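Local coordinates for CoA-binding domain-containing protein (Thermus thermophilus, PDB 1IUK) that probably binds coenzyme A through a Rossmann-like domain, its precise cellular role being unknown, at residues P33-N47 and F56-E69. Sequence-based numbering, arbitrary orientation.
Sequences PRYLREQGYRVLPVN and FGEEAVASLLDLKE
Phe56 turns one ring face to Pro33, whose CB sits over it, toward the rim, 3.6 Å from the ring centroid in a CH-pi contact. Pro45 CB approaches Phe56 CD2 obliquely at 3.9 Å. CG of Phe56 lies anti to its carbonyl carbon (chi1 -41°), which sets the ring against Pro33 with Pro45 alongside; His30 also meets this ring. Replacing Phe56 by alanine would take the ring away and would probably leave a gap between Pro33 of helix 28-38 and Pro45 of strand 42-46, both losing their aromatic neighbour. The Arg37 guanidinium has Phe56 O over the centre of one face, 3.2 Å from Arg37 CZ, so no N-H points straight at that oxygen. Water 1 instead donates to both Phe56 O and Val43 O. The fold is Rossmann-like, as in CoA-binding domains. Strand 42-46 is an outermost strand of its parallel sheet and pairs with strand 15-19. Residues 60-62 run along its other edge, with one bridge between Val46 and Val61. Val61 N donates to Pro45 O at 3.2 Å, and Asn47 N to Val61 O at 2.9 Å. Water 2 ties Pro45 O to Glu59 O. Val46 CG2 packs against Val61 CG2, Leu64 CD2 and Leu67 CD1. Leu67 CD2 also reaches Leu44 CB at 3.8 Å. At the start of the strand, Arg42 bends at chi3 (-144°) and bridges two acids. Its NH2 forms a salt bridge with Glu58 OE2 at 3.1 Å, the guanidinium and carboxylate planes 43° apart. Arg42 NE makes a second salt bridge, to Glu69 OE2 at 3.3 Å, the planes again well tilted.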
loop_
_atom_site.group_PDB
_atom_site.type_symbol
_atom_site.label_atom_id
_atom_site.label_comp_id
_atom_site.label_asym_id
_atom_site.label_seq_id
_atom_site.Cartn_x
_atom_site.Cartn_y
_atom_site.Cartn_z
ATOM N N PRO A 33 -6.993 -4.521 -3.416
ATOM C CA PRO A 33 -6.070 -4.393 -4.552
ATOM C C PRO A 33 -6.788 -4.662 -5.894
ATOM O O PRO A 33 -6.450 -4.090 -6.939
ATOM C CB PRO A 33 -4.999 -5.445 -4.258
ATOM C CG PRO A 33 -5.074 -5.655 -2.786
ATOM C CD PRO A 33 -6.505 -5.489 -2.418
ATOM N N ARG A 34 -7.769 -5.558 -5.848
ATOM C CA ARG A 34 -8.549 -5.916 -7.023
ATOM C C ARG A 34 -9.291 -4.679 -7.533
ATOM O O ARG A 34 -9.273 -4.369 -8.729
ATOM C CB ARG A 34 -9.553 -7.007 -6.655
ATOM C CG ARG A 34 -9.622 -8.141 -7.645
ATOM C CD ARG A 34 -10.971 -8.838 -7.564
ATOM N NE ARG A 34 -11.404 -9.303 -8.874
ATOM C CZ ARG A 34 -12.551 -8.957 -9.446
ATOM N NH1 ARG A 34 -13.387 -8.137 -8.814
ATOM N NH2 ARG A 34 -12.861 -9.429 -10.651
ATOM N N TYR A 35 -9.945 -3.980 -6.615
ATOM C CA TYR A 35 -10.675 -2.767 -6.951
ATOM C C TYR A 35 -9.738 -1.725 -7.565
ATOM O O TYR A 35 -10.065 -1.083 -8.571
ATOM C CB TYR A 35 -11.308 -2.174 -5.697
ATOM C CG TYR A 35 -11.789 -0.748 -5.873
ATOM C CD1 TYR A 35 -10.957 0.328 -5.581
ATOM C CD2 TYR A 35 -13.084 -0.475 -6.330
ATOM C CE1 TYR A 35 -11.399 1.640 -5.739
ATOM C CE2 TYR A 35 -13.536 0.833 -6.492
ATOM C CZ TYR A 35 -12.691 1.888 -6.193
ATOM O OH TYR A 35 -13.130 3.189 -6.326
ATOM N N LEU A 36 -8.574 -1.561 -6.937
ATOM C CA LEU A 36 -7.579 -0.586 -7.372
ATOM C C LEU A 36 -7.103 -0.827 -8.790
ATOM O O LEU A 36 -6.948 0.118 -9.561
ATOM C CB LEU A 36 -6.382 -0.613 -6.420
ATOM C CG LEU A 36 -6.286 0.398 -5.272
ATOM C CD1 LEU A 36 -7.574 1.155 -5.042
ATOM C CD2 LEU A 36 -5.866 -0.343 -4.021
ATOM N N ARG A 37 -6.860 -2.086 -9.135
ATOM C CA ARG A 37 -6.411 -2.424 -10.478
ATOM C C ARG A 37 -7.474 -2.011 -11.497
ATOM O O ARG A 37 -7.157 -1.583 -12.605
ATOM C CB ARG A 37 -6.145 -3.919 -10.579
ATOM C CG ARG A 37 -5.561 -4.366 -11.900
ATOM C CD ARG A 37 -5.716 -5.876 -12.042
ATOM N NE ARG A 37 -4.922 -6.433 -13.134
ATOM C CZ ARG A 37 -4.895 -7.725 -13.455
ATOM N NH1 ARG A 37 -5.622 -8.598 -12.763
ATOM N NH2 ARG A 37 -4.141 -8.144 -14.466
ATOM N N GLU A 38 -8.737 -2.148 -11.107
ATOM C CA GLU A 38 -9.854 -1.780 -11.969
ATOM C C GLU A 38 -9.836 -0.277 -12.216
ATOM O O GLU A 38 -10.140 0.184 -13.321
ATOM C CB GLU A 38 -11.171 -2.157 -11.304
ATOM C CG GLU A 38 -11.371 -3.641 -11.138
ATOM C CD GLU A 38 -12.750 -3.969 -10.601
ATOM O OE1 GLU A 38 -13.193 -5.124 -10.762
ATOM O OE2 GLU A 38 -13.397 -3.073 -10.017
ATOM N N GLN A 39 -9.478 0.481 -11.182
ATOM C CA GLN A 39 -9.428 1.933 -11.285
ATOM C C GLN A 39 -8.212 2.447 -12.050
ATOM O O GLN A 39 -7.890 3.635 -11.986
ATOM C CB GLN A 39 -9.474 2.553 -9.893
ATOM C CG GLN A 39 -10.591 2.006 -9.023
ATOM C CD GLN A 39 -11.863 1.757 -9.804
ATOM O OE1 GLN A 39 -12.553 2.697 -10.195
ATOM N NE2 GLN A 39 -12.179 0.484 -10.039
ATOM N N GLY A 40 -7.530 1.555 -12.759
ATOM C CA GLY A 40 -6.387 1.960 -13.559
ATOM C C GLY A 40 -5.007 2.038 -12.929
ATOM O O GLY A 40 -4.097 2.619 -13.519
ATOM N N TYR A 41 -4.835 1.469 -11.742
ATOM C CA TYR A 41 -3.535 1.487 -11.075
ATOM C C TYR A 41 -2.767 0.214 -11.403
ATOM O O TYR A 41 -3.364 -0.805 -11.754
ATOM C CB TYR A 41 -3.709 1.543 -9.556
ATOM C CG TYR A 41 -4.295 2.824 -9.032
ATOM C CD1 TYR A 41 -5.594 2.857 -8.533
ATOM C CD2 TYR A 41 -3.557 4.010 -9.036
ATOM C CE1 TYR A 41 -6.145 4.028 -8.056
ATOM C CE2 TYR A 41 -4.102 5.196 -8.555
ATOM C CZ TYR A 41 -5.400 5.198 -8.067
ATOM O OH TYR A 41 -5.962 6.357 -7.590
ATOM N N ARG A 42 -1.443 0.273 -11.298
ATOM C CA ARG A 42 -0.631 -0.907 -11.512
ATOM C C ARG A 42 -0.371 -1.374 -10.090
ATOM O O ARG A 42 0.315 -0.697 -9.325
ATOM C CB ARG A 42 0.692 -0.571 -12.191
ATOM C CG ARG A 42 1.643 -1.761 -12.211
ATOM C CD ARG A 42 2.924 -1.467 -12.974
ATOM N NE ARG A 42 3.372 -2.656 -13.689
ATOM C CZ ARG A 42 3.129 -2.878 -14.974
ATOM N NH1 ARG A 42 2.443 -1.982 -15.678
ATOM N NH2 ARG A 42 3.549 -4.003 -15.550
ATOM N N VAL A 43 -0.955 -2.507 -9.721
ATOM C CA VAL A 43 -0.795 -3.033 -8.373
ATOM C C VAL A 43 0.294 -4.094 -8.372
ATOM O O VAL A 43 0.283 -5.035 -9.177
ATOM C CB VAL A 43 -2.126 -3.622 -7.840
ATOM C CG1 VAL A 43 -3.201 -2.553 -7.839
ATOM C CG2 VAL A 43 -2.563 -4.784 -8.697
ATOM N N LEU A 44 1.251 -3.914 -7.465
ATOM C CA LEU A 44 2.385 -4.814 -7.332
ATOM C C LEU A 44 2.280 -5.551 -6.008
ATOM O O LEU A 44 2.492 -4.967 -4.943
ATOM C CB LEU A 44 3.683 -4.009 -7.391
ATOM C CG LEU A 44 3.795 -3.075 -8.598
ATOM C CD1 LEU A 44 5.040 -2.199 -8.467
ATOM C CD2 LEU A 44 3.832 -3.906 -9.874
ATOM N N PRO A 45 1.927 -6.847 -6.057
ATOM C CA PRO A 45 1.796 -7.637 -4.827
ATOM C C PRO A 45 3.128 -8.003 -4.151
ATOM O O PRO A 45 4.058 -8.488 -4.801
ATOM C CB PRO A 45 1.025 -8.875 -5.290
ATOM C CG PRO A 45 1.494 -9.067 -6.720
ATOM C CD PRO A 45 1.616 -7.648 -7.260
ATOM N N VAL A 46 3.209 -7.759 -2.847
ATOM C CA VAL A 46 4.408 -8.103 -2.083
ATOM C C VAL A 46 3.998 -8.901 -0.840
ATOM O O VAL A 46 3.279 -8.408 0.018
ATOM C CB VAL A 46 5.205 -6.842 -1.638
ATOM C CG1 VAL A 46 6.494 -7.267 -0.928
ATOM C CG2 VAL A 46 5.553 -5.978 -2.842
ATOM N N ASN A 47 4.454 -10.143 -0.763
ATOM C CA ASN A 47 4.150 -11.010 0.369
ATOM C C ASN A 47 4.969 -12.272 0.212
ATOM O O ASN A 47 4.773 -13.041 -0.728
ATOM C CB ASN A 47 2.661 -11.376 0.414
ATOM C CG ASN A 47 2.237 -11.925 1.768
ATOM O OD1 ASN A 47 3.068 -12.396 2.545
ATOM N ND2 ASN A 47 0.941 -11.871 2.052
ATOM N N PHE A 56 -3.146 -10.324 -8.953
ATOM C CA PHE A 56 -3.493 -9.087 -9.639
ATOM C C PHE A 56 -2.768 -8.926 -10.967
ATOM O O PHE A 56 -2.414 -7.814 -11.358
ATOM C CB PHE A 56 -3.201 -7.898 -8.723
ATOM C CG PHE A 56 -3.592 -8.140 -7.299
ATOM C CD1 PHE A 56 -4.866 -8.613 -6.988
ATOM C CD2 PHE A 56 -2.671 -7.969 -6.272
ATOM C CE1 PHE A 56 -5.215 -8.919 -5.685
ATOM C CE2 PHE A 56 -3.008 -8.273 -4.959
ATOM C CZ PHE A 56 -4.283 -8.752 -4.662
ATOM N N GLY A 57 -2.552 -10.045 -11.657
ATOM C CA GLY A 57 -1.882 -10.010 -12.947
ATOM C C GLY A 57 -0.373 -9.897 -12.865
ATOM O O GLY A 57 0.312 -9.886 -13.888
ATOM N N GLU A 58 0.150 -9.821 -11.645
ATOM C CA GLU A 58 1.588 -9.698 -11.435
ATOM C C GLU A 58 2.119 -10.790 -10.511
ATOM O O GLU A 58 1.389 -11.308 -9.663
ATOM C CB GLU A 58 1.906 -8.330 -10.828
ATOM C CG GLU A 58 1.643 -7.160 -11.755
ATOM C CD GLU A 58 2.505 -7.195 -13.016
ATOM O OE1 GLU A 58 3.322 -8.126 -13.177
ATOM O OE2 GLU A 58 2.362 -6.288 -13.856
ATOM N N GLU A 59 3.390 -11.139 -10.671
ATOM C CA GLU A 59 3.989 -12.148 -9.805
ATOM C C GLU A 59 4.337 -11.487 -8.476
ATOM O O GLU A 59 4.985 -10.440 -8.445
ATOM C CB GLU A 59 5.257 -12.721 -10.441
ATOM C CG GLU A 59 5.948 -13.801 -9.615
ATOM C CD GLU A 59 6.899 -14.659 -10.444
ATOM O OE1 GLU A 59 6.412 -15.425 -11.311
ATOM O OE2 GLU A 59 8.129 -14.567 -10.227
ATOM N N ALA A 60 3.889 -12.089 -7.379
ATOM C CA ALA A 60 4.166 -11.549 -6.054
ATOM C C ALA A 60 5.642 -11.740 -5.735
ATOM O O ALA A 60 6.240 -12.750 -6.104
ATOM C CB ALA A 60 3.303 -12.256 -4.994
ATOM N N VAL A 61 6.228 -10.761 -5.063
ATOM C CA VAL A 61 7.636 -10.837 -4.676
ATOM C C VAL A 61 7.693 -10.891 -3.143
ATOM O O VAL A 61 6.754 -10.481 -2.466
ATOM C CB VAL A 61 8.452 -9.620 -5.227
ATOM C CG1 VAL A 61 8.472 -9.655 -6.750
ATOM C CG2 VAL A 61 7.862 -8.307 -4.745
ATOM N N ALA A 62 8.794 -11.394 -2.591
ATOM C CA ALA A 62 8.905 -11.511 -1.147
ATOM C C ALA A 62 9.239 -10.222 -0.411
ATOM O O ALA A 62 8.785 -10.028 0.716
ATOM C CB ALA A 62 9.919 -12.585 -0.792
ATOM N N SER A 63 10.017 -9.339 -1.043
ATOM C CA SER A 63 10.426 -8.090 -0.405
ATOM C C SER A 63 10.200 -6.863 -1.258
ATOM O O SER A 63 10.273 -6.924 -2.482
ATOM C CB SER A 63 11.909 -8.149 -0.048
ATOM O OG SER A 63 12.517 -6.869 -0.173
ATOM N N LEU A 64 9.961 -5.739 -0.598
ATOM C CA LEU A 64 9.735 -4.482 -1.289
ATOM C C LEU A 64 10.914 -4.149 -2.187
ATOM O O LEU A 64 10.743 -3.572 -3.252
ATOM C CB LEU A 64 9.521 -3.355 -0.279
ATOM C CG LEU A 64 8.195 -3.328 0.485
ATOM C CD1 LEU A 64 8.214 -2.185 1.483
ATOM C CD2 LEU A 64 7.024 -3.175 -0.501
ATOM N N LEU A 65 12.110 -4.526 -1.758
ATOM C CA LEU A 65 13.315 -4.243 -2.527
ATOM C C LEU A 65 13.404 -5.078 -3.794
ATOM O O LEU A 65 14.273 -4.849 -4.630
ATOM C CB LEU A 65 14.558 -4.473 -1.663
ATOM C CG LEU A 65 14.686 -3.663 -0.363
ATOM C CD1 LEU A 65 14.318 -2.215 -0.611
ATOM C CD2 LEU A 65 13.785 -4.273 0.705
ATOM N N ASP A 66 12.509 -6.051 -3.942
ATOM C CA ASP A 66 12.502 -6.884 -5.143
ATOM C C ASP A 66 11.734 -6.178 -6.265
ATOM O O ASP A 66 11.829 -6.565 -7.425
ATOM C CB ASP A 66 11.838 -8.233 -4.867
ATOM C CG ASP A 66 12.735 -9.200 -4.114
ATOM O OD1 ASP A 66 12.188 -9.959 -3.283
ATOM O OD2 ASP A 66 13.968 -9.214 -4.355
ATOM N N LEU A 67 10.966 -5.150 -5.918
ATOM C CA LEU A 67 10.189 -4.416 -6.911
ATOM C C LEU A 67 11.164 -3.757 -7.865
ATOM O O LEU A 67 12.203 -3.235 -7.450
ATOM C CB LEU A 67 9.298 -3.365 -6.237
ATOM C CG LEU A 67 8.106 -3.939 -5.452
ATOM C CD1 LEU A 67 7.254 -2.833 -4.824
ATOM C CD2 LEU A 67 7.279 -4.777 -6.401
ATOM N N LYS A 68 10.827 -3.771 -9.146
ATOM C CA LYS A 68 11.709 -3.207 -10.153
ATOM C C LYS A 68 11.279 -1.839 -10.692
ATOM O O LYS A 68 11.704 -1.437 -11.778
ATOM C CB LYS A 68 11.872 -4.214 -11.307
ATOM C CG LYS A 68 12.680 -5.473 -10.945
ATOM C CD LYS A 68 14.055 -5.110 -10.353
ATOM C CE LYS A 68 14.996 -6.318 -10.289
ATOM N NZ LYS A 68 15.671 -6.457 -8.961
ATOM N N GLU A 69 10.455 -1.122 -9.933
ATOM C CA GLU A 69 10.003 0.201 -10.353
ATOM C C GLU A 69 9.541 1.039 -9.163
ATOM O O GLU A 69 9.186 0.501 -8.119
ATOM C CB GLU A 69 8.881 0.071 -11.386
ATOM C CG GLU A 69 7.503 -0.181 -10.805
ATOM C CD GLU A 69 6.411 -0.060 -11.848
ATOM O OE1 GLU A 69 6.195 1.057 -12.372
ATOM O OE2 GLU A 69 5.767 -1.084 -12.145
HETATM O O HOH W 1 -1.586 -5.026 -11.532
HETATM O O HOH W 2 4.951 -7.805 -7.473
#